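Local structure of probable benzoylformate decarboxylase (Rhodococcus jostii, 7ORX) at residues Y90-L95 with T302-E307; N143-T148 with G155-S160. The protein is a member of the thiamine diphosphate-dependent enzyme family, with two cofactor-binding domains and a central domain between them in the sequence. All blocks are in the same frame, centred on the assembly; numbering follows the deposited sequence.

Contact 1 of 2, residues Y90-L95 with T302-E307; sequences YSHSPL and TDDGGE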
loop_
_atom_site.group_PDB
_atom_site.type_symbol
_atom_site.label_atom_id
_atom_site.label_comp_id
_atom_site.label_asym_id
_atom_site.label_seq_id
_atom_site.Cartn_x
_atom_site.Cartn_y
_atom_site.Cartn_z
ATOM N N TYR C 90 -9.602 4.713 16.606
ATOM C CA TYR C 90 -9.141 5.178 17.949
ATOM C C TYR C 90 -10.187 4.862 19.021
ATOM O O TYR C 90 -9.797 4.801 20.171
ATOM C CB TYR C 90 -8.688 6.625 17.859
ATOM C CG TYR C 90 -7.407 6.773 17.088
ATOM C CD1 TYR C 90 -6.205 6.404 17.659
ATOM C CD2 TYR C 90 -7.385 7.241 15.780
ATOM C CE1 TYR C 90 -5.012 6.516 16.966
ATOM C CE2 TYR C 90 -6.196 7.367 15.075
ATOM C CZ TYR C 90 -5.000 7.004 15.668
ATOM O OH TYR C 90 -3.822 7.054 14.960
ATOM N N SER C 91 -11.431 4.580 18.649
ATOM C CA SER C 91 -12.487 4.183 19.604
ATOM C C SER C 91 -12.566 2.660 19.737
ATOM O O SER C 91 -13.399 2.188 20.528
ATOM C CB SER C 91 -13.816 4.790 19.238
ATOM O OG SER C 91 -14.390 4.248 18.067
ATOM N N HIS C 92 -11.719 1.929 18.991
ATOM C CA HIS C 92 -11.656 0.443 19.001
ATOM C C HIS C 92 -13.065 -0.086 18.766
ATOM O O HIS C 92 -13.555 -0.904 19.599
ATOM C CB HIS C 92 -11.025 -0.103 20.308
ATOM C CG HIS C 92 -9.596 0.282 20.491
ATOM N ND1 HIS C 92 -8.672 0.121 19.493
ATOM C CD2 HIS C 92 -8.936 0.743 21.570
ATOM C CE1 HIS C 92 -7.505 0.545 19.923
ATOM N NE2 HIS C 92 -7.639 0.926 21.201
ATOM N N SER C 93 -13.662 0.372 17.676
ATOM C CA SER C 93 -15.048 0.046 17.290
ATOM C C SER C 93 -15.066 -1.055 16.240
ATOM O O SER C 93 -14.480 -0.890 15.162
ATOM C CB SER C 93 -15.763 1.278 16.832
ATOM O OG SER C 93 -16.515 1.793 17.931
ATOM N N PRO C 94 -15.689 -2.214 16.553
ATOM C CA PRO C 94 -15.722 -3.348 15.640
ATOM C C PRO C 94 -16.724 -3.225 14.502
ATOM O O PRO C 94 -17.546 -4.071 14.378
ATOM C CB PRO C 94 -16.085 -4.521 16.567
ATOM C CG PRO C 94 -16.865 -3.902 17.670
ATOM C CD PRO C 94 -16.278 -2.519 17.859
ATOM N N LEU C 95 -16.631 -2.185 13.683
ATOM C CA LEU C 95 -17.446 -2.048 12.451
ATOM C C LEU C 95 -16.962 -3.064 11.421
ATOM O O LEU C 95 -15.743 -3.130 11.138
ATOM C CB LEU C 95 -17.281 -0.655 11.848
ATOM C CG LEU C 95 -17.650 0.514 12.756
ATOM C CD1 LEU C 95 -17.614 1.833 11.958
ATOM C CD2 LEU C 95 -19.028 0.318 13.363
ATOM N N THR C 302 -3.159 -2.014 29.016
ATOM C CA THR C 302 -3.916 -1.767 27.765
ATOM C C THR C 302 -4.181 -3.093 27.040
ATOM O O THR C 302 -3.311 -3.962 27.047
ATOM C CB THR C 302 -3.195 -0.690 26.938
ATOM O OG1 THR C 302 -3.733 -0.613 25.625
ATOM C CG2 THR C 302 -1.730 -0.972 26.743
ATOM N N ASP C 303 -5.373 -3.228 26.459
ATOM C CA ASP C 303 -5.722 -4.275 25.477
ATOM C C ASP C 303 -4.873 -4.105 24.222
ATOM O O ASP C 303 -4.665 -5.109 23.546
ATOM C CB ASP C 303 -7.218 -4.316 25.110
ATOM C CG ASP C 303 -8.136 -3.091 25.372
ATOM O OD1 ASP C 303 -8.038 -2.013 24.650
ATOM O OD2 ASP C 303 -9.035 -3.231 26.247
ATOM N N ASP C 304 -4.398 -2.897 23.905
ATOM C CA ASP C 304 -3.793 -2.561 22.580
ATOM C C ASP C 304 -2.262 -2.695 22.654
ATOM O O ASP C 304 -1.611 -1.802 23.271
ATOM C CB ASP C 304 -4.231 -1.184 22.070
ATOM C CG ASP C 304 -4.003 -0.925 20.569
ATOM O OD1 ASP C 304 -3.162 -1.645 19.917
ATOM O OD2 ASP C 304 -4.663 0.019 20.018
ATOM N N GLY C 305 -1.690 -3.723 22.013
ATOM C CA GLY C 305 -0.234 -3.853 21.942
ATOM C C GLY C 305 0.408 -2.680 21.232
ATOM O O GLY C 305 1.508 -2.290 21.620
ATOM N N GLY C 306 -0.253 -2.112 20.224
ATOM C CA GLY C 306 0.191 -0.884 19.528
ATOM C C GLY C 306 0.407 0.275 20.484
ATOM O O GLY C 306 1.464 0.904 20.407
ATOM N N GLU C 307 -0.565 0.542 21.362
ATOM C CA GLU C 307 -0.485 1.583 22.427
ATOM C C GLU C 307 0.726 1.276 23.316
ATOM O O GLU C 307 1.479 2.202 23.556
ATOM C CB GLU C 307 -1.744 1.648 23.295
ATOM C CG GLU C 307 -2.925 2.370 22.656
ATOM C CD GLU C 307 -4.301 2.260 23.332
ATOM O OE1 GLU C 307 -4.354 2.021 24.586
ATOM O OE2 GLU C 307 -5.334 2.410 22.594
#
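The nearest CA atoms of 90-95 and 302-307, those of His92 and Asp304, are 9.1 Å apart, so the contact is carried by side chains. His92 has left helix 82-90 with positive phi in a Schellman motif, and its CG lies anti to the carbonyl carbon (chi1 -64°). From there the imidazole reaches the start of helix 305-310. His92 NE2 donates to Glu307 OE2 at 3.1 Å, the one hydrogen bond between these segments. It is nearly straight, at 165°, and the acceptor sits in the ring plane, while NE2 lies on the syn side of Glu307 OE2, 34° out of the carboxylate plane. His92 ND1 is hydrogen-bonded to Lys154 O, which holds the ring from its other nitrogen. With both nitrogens facing acceptors, the geometry would be consistent with a doubly protonated ring. Behind Glu307, Thr302 OG1 donates to Glu307 OE1 at 2.9 Å and accepts from Asp304 N, an ST turn. Asp304, at the N-cap, accepts a weak capping bond at OD1 from Gly306 N. The result is a His-carboxylate hydrogen bond between a helix C-terminus in the N-terminal domain and a capped helix N-terminus in the central domain.

Contact 2 of 2, residues N143-T148 with G155-S160; sequences NQAIHT and GPVYVS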
loop_
_atom_site.group_PDB
_atom_site.type_symbol
_atom_site.label_atom_id
_atom_site.label_comp_id
_atom_site.label_asym_id
_atom_site.label_seq_id
_atom_site.Cartn_x
_atom_site.Cartn_y
_atom_site.Cartn_z
ATOM N N ASN C 143 -16.776 -14.232 7.779
ATOM C CA ASN C 143 -16.520 -14.831 9.116
ATOM C C ASN C 143 -15.219 -14.273 9.680
ATOM O O ASN C 143 -15.227 -13.817 10.840
ATOM C CB ASN C 143 -16.399 -16.362 9.137
ATOM C CG ASN C 143 -16.480 -16.868 10.558
ATOM O OD1 ASN C 143 -17.388 -16.494 11.277
ATOM N ND2 ASN C 143 -15.537 -17.667 10.998
ATOM N N GLN C 144 -14.140 -14.302 8.905
ATOM C CA GLN C 144 -12.805 -13.831 9.360
ATOM C C GLN C 144 -12.893 -12.329 9.716
ATOM O O GLN C 144 -12.370 -11.914 10.778
ATOM C CB GLN C 144 -11.778 -14.078 8.260
ATOM C CG GLN C 144 -10.455 -13.408 8.513
ATOM C CD GLN C 144 -9.355 -13.900 7.591
ATOM O OE1 GLN C 144 -9.532 -14.526 6.528
ATOM N NE2 GLN C 144 -8.143 -13.628 8.000
ATOM N N ALA C 145 -13.512 -11.531 8.845
ATOM C CA ALA C 145 -13.752 -10.095 9.069
ATOM C C ALA C 145 -14.367 -9.893 10.453
ATOM O O ALA C 145 -13.864 -8.998 11.185
ATOM C CB ALA C 145 -14.651 -9.515 8.003
ATOM N N ILE C 146 -15.390 -10.668 10.817
ATOM C CA ILE C 146 -16.134 -10.421 12.090
ATOM C C ILE C 146 -15.225 -10.801 13.251
ATOM O O ILE C 146 -15.118 -10.010 14.170
ATOM C CB ILE C 146 -17.467 -11.170 12.127
ATOM C CG1 ILE C 146 -18.425 -10.584 11.090
ATOM C CG2 ILE C 146 -18.063 -11.163 13.527
ATOM C CD1 ILE C 146 -19.513 -11.527 10.669
ATOM N N HIS C 147 -14.575 -11.949 13.207
ATOM C CA HIS C 147 -13.752 -12.404 14.358
ATOM C C HIS C 147 -12.629 -11.403 14.609
ATOM O O HIS C 147 -12.284 -11.136 15.786
ATOM C CB HIS C 147 -13.141 -13.768 14.065
ATOM C CG HIS C 147 -14.129 -14.873 14.079
ATOM N ND1 HIS C 147 -15.009 -15.051 15.126
ATOM C CD2 HIS C 147 -14.328 -15.889 13.198
ATOM C CE1 HIS C 147 -15.730 -16.132 14.879
ATOM N NE2 HIS C 147 -15.324 -16.665 13.699
ATOM N N THR C 148 -12.018 -10.978 13.505
ATOM C CA THR C 148 -10.904 -9.994 13.456
ATOM C C THR C 148 -11.401 -8.681 14.074
ATOM O O THR C 148 -10.707 -8.146 14.914
ATOM C CB THR C 148 -10.415 -9.756 12.022
ATOM O OG1 THR C 148 -9.961 -10.975 11.437
ATOM C CG2 THR C 148 -9.301 -8.742 11.940
ATOM N N GLY C 155 -11.444 -3.245 16.276
ATOM C CA GLY C 155 -11.361 -2.210 15.232
ATOM C C GLY C 155 -12.073 -2.571 13.939
ATOM O O GLY C 155 -12.556 -3.674 13.721
ATOM N N PRO C 156 -12.178 -1.589 13.041
ATOM C CA PRO C 156 -12.898 -1.770 11.796
ATOM C C PRO C 156 -12.169 -2.580 10.722
ATOM O O PRO C 156 -10.941 -2.517 10.617
ATOM C CB PRO C 156 -13.117 -0.320 11.327
ATOM C CG PRO C 156 -11.960 0.432 11.896
ATOM C CD PRO C 156 -11.646 -0.233 13.215
ATOM N N VAL C 157 -12.965 -3.280 9.922
ATOM C CA VAL C 157 -12.507 -4.244 8.869
ATOM C C VAL C 157 -13.307 -3.940 7.597
ATOM O O VAL C 157 -14.430 -3.434 7.722
ATOM C CB VAL C 157 -12.730 -5.682 9.363
ATOM C CG1 VAL C 157 -12.067 -5.877 10.697
ATOM C CG2 VAL C 157 -14.196 -5.983 9.538
ATOM N N TYR C 158 -12.773 -4.227 6.424
ATOM C CA TYR C 158 -13.430 -3.894 5.149
ATOM C C TYR C 158 -13.385 -5.109 4.237
ATOM O O TYR C 158 -12.368 -5.719 4.149
ATOM C CB TYR C 158 -12.697 -2.741 4.488
ATOM C CG TYR C 158 -13.247 -2.242 3.175
ATOM C CD1 TYR C 158 -14.331 -1.386 3.109
ATOM C CD2 TYR C 158 -12.591 -2.522 2.001
ATOM C CE1 TYR C 158 -14.790 -0.882 1.901
ATOM C CE2 TYR C 158 -13.023 -2.022 0.786
ATOM C CZ TYR C 158 -14.117 -1.178 0.735
ATOM O OH TYR C 158 -14.527 -0.702 -0.480
ATOM N N VAL C 159 -14.491 -5.407 3.577
ATOM C CA VAL C 159 -14.638 -6.554 2.657
ATOM C C VAL C 159 -15.330 -6.008 1.412
ATOM O O VAL C 159 -16.450 -5.519 1.564
ATOM C CB VAL C 159 -15.463 -7.667 3.311
ATOM C CG1 VAL C 159 -15.655 -8.792 2.330
ATOM C CG2 VAL C 159 -14.832 -8.166 4.590
ATOM N N SER C 160 -14.704 -6.098 0.238
ATOM C CA SER C 160 -15.307 -5.648 -1.048
ATOM C C SER C 160 -15.811 -6.887 -1.760
ATOM O O SER C 160 -15.000 -7.725 -1.963
ATOM C CB SER C 160 -14.291 -4.858 -1.878
ATOM O OG SER C 160 -14.627 -4.782 -3.254
#
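Ala145 and Val157 meet inside a beta-alpha-beta crossover, in which helix 138-149 connects strand 128-130 to its parallel neighbour, strand 157-162, in the six-stranded sheet of the N-terminal cofactor-binding domain. The axes of segments 143-148 and 157-160 run almost antiparallel, at 169°, and approach to 8.6 Å. This is the direction expected of a helix that returns the chain before the next parallel strand. The closest pair of CA atoms, Ala145 to Val157, is 6.0 Å apart, a short distance that the small Ala145 side chain permits. Its methyl bridges two residues of the strand: Ala145 CB lies 3.7 Å from Val159 CG2 and 3.9 Å from Val157 CG2. Val157 also brings both of its methyls against the helix backbone, with CG2 3.5 Å from Ala145 O in a van der Waals contact. The placement follows from its first torsion (chi1 -54°), which turns CG1 anti to the carbonyl carbon and sets CG2 between that carbon and the backbone N. One turn further along the helix, Thr148 CG2 lies 4.2 Å from Val157 CG1, the two side chains meeting at a slant. Val157 and Val159 point toward the helix and Tyr158 between them away, as does Pro156 just before the strand; Pro156 packs on helix 82-90, and Tyr158 OH is hydrogen-bonded to Ser78 OG. Ala145 and Thr148 also rest on Trp128 of the preceding strand, and Ala309 of a neighbouring subunit also packs on Thr148. The same rotamer of Thr148 (chi1 -59°) puts CG2 near Val157 and OG1 back over the helix, where Thr148 OG1 donates to Gln144 O at 2.7 Å, from above the carbonyl plane, and the same oxygen accepts the helical bond of Thr148 N.

In the fold
The two contacts lie about 14 Å apart, centre to centre, and differ in kind. Contact 2 is buried and apolar, a helix-on-sheet packing within one domain between elements close in sequence. Contact 1 is partly buried and polar, joining helix ends from two domains through residues more than 200 positions apart. They meet at the start of strand 95-101, where Leu95 O of contact 1 lies 3.0 Å from Val157 N of contact 2, probably a hydrogen bond between neighbouring strands. The loop carrying His92 thus leads directly into the strand beside the one that packs against the helix in contact 2.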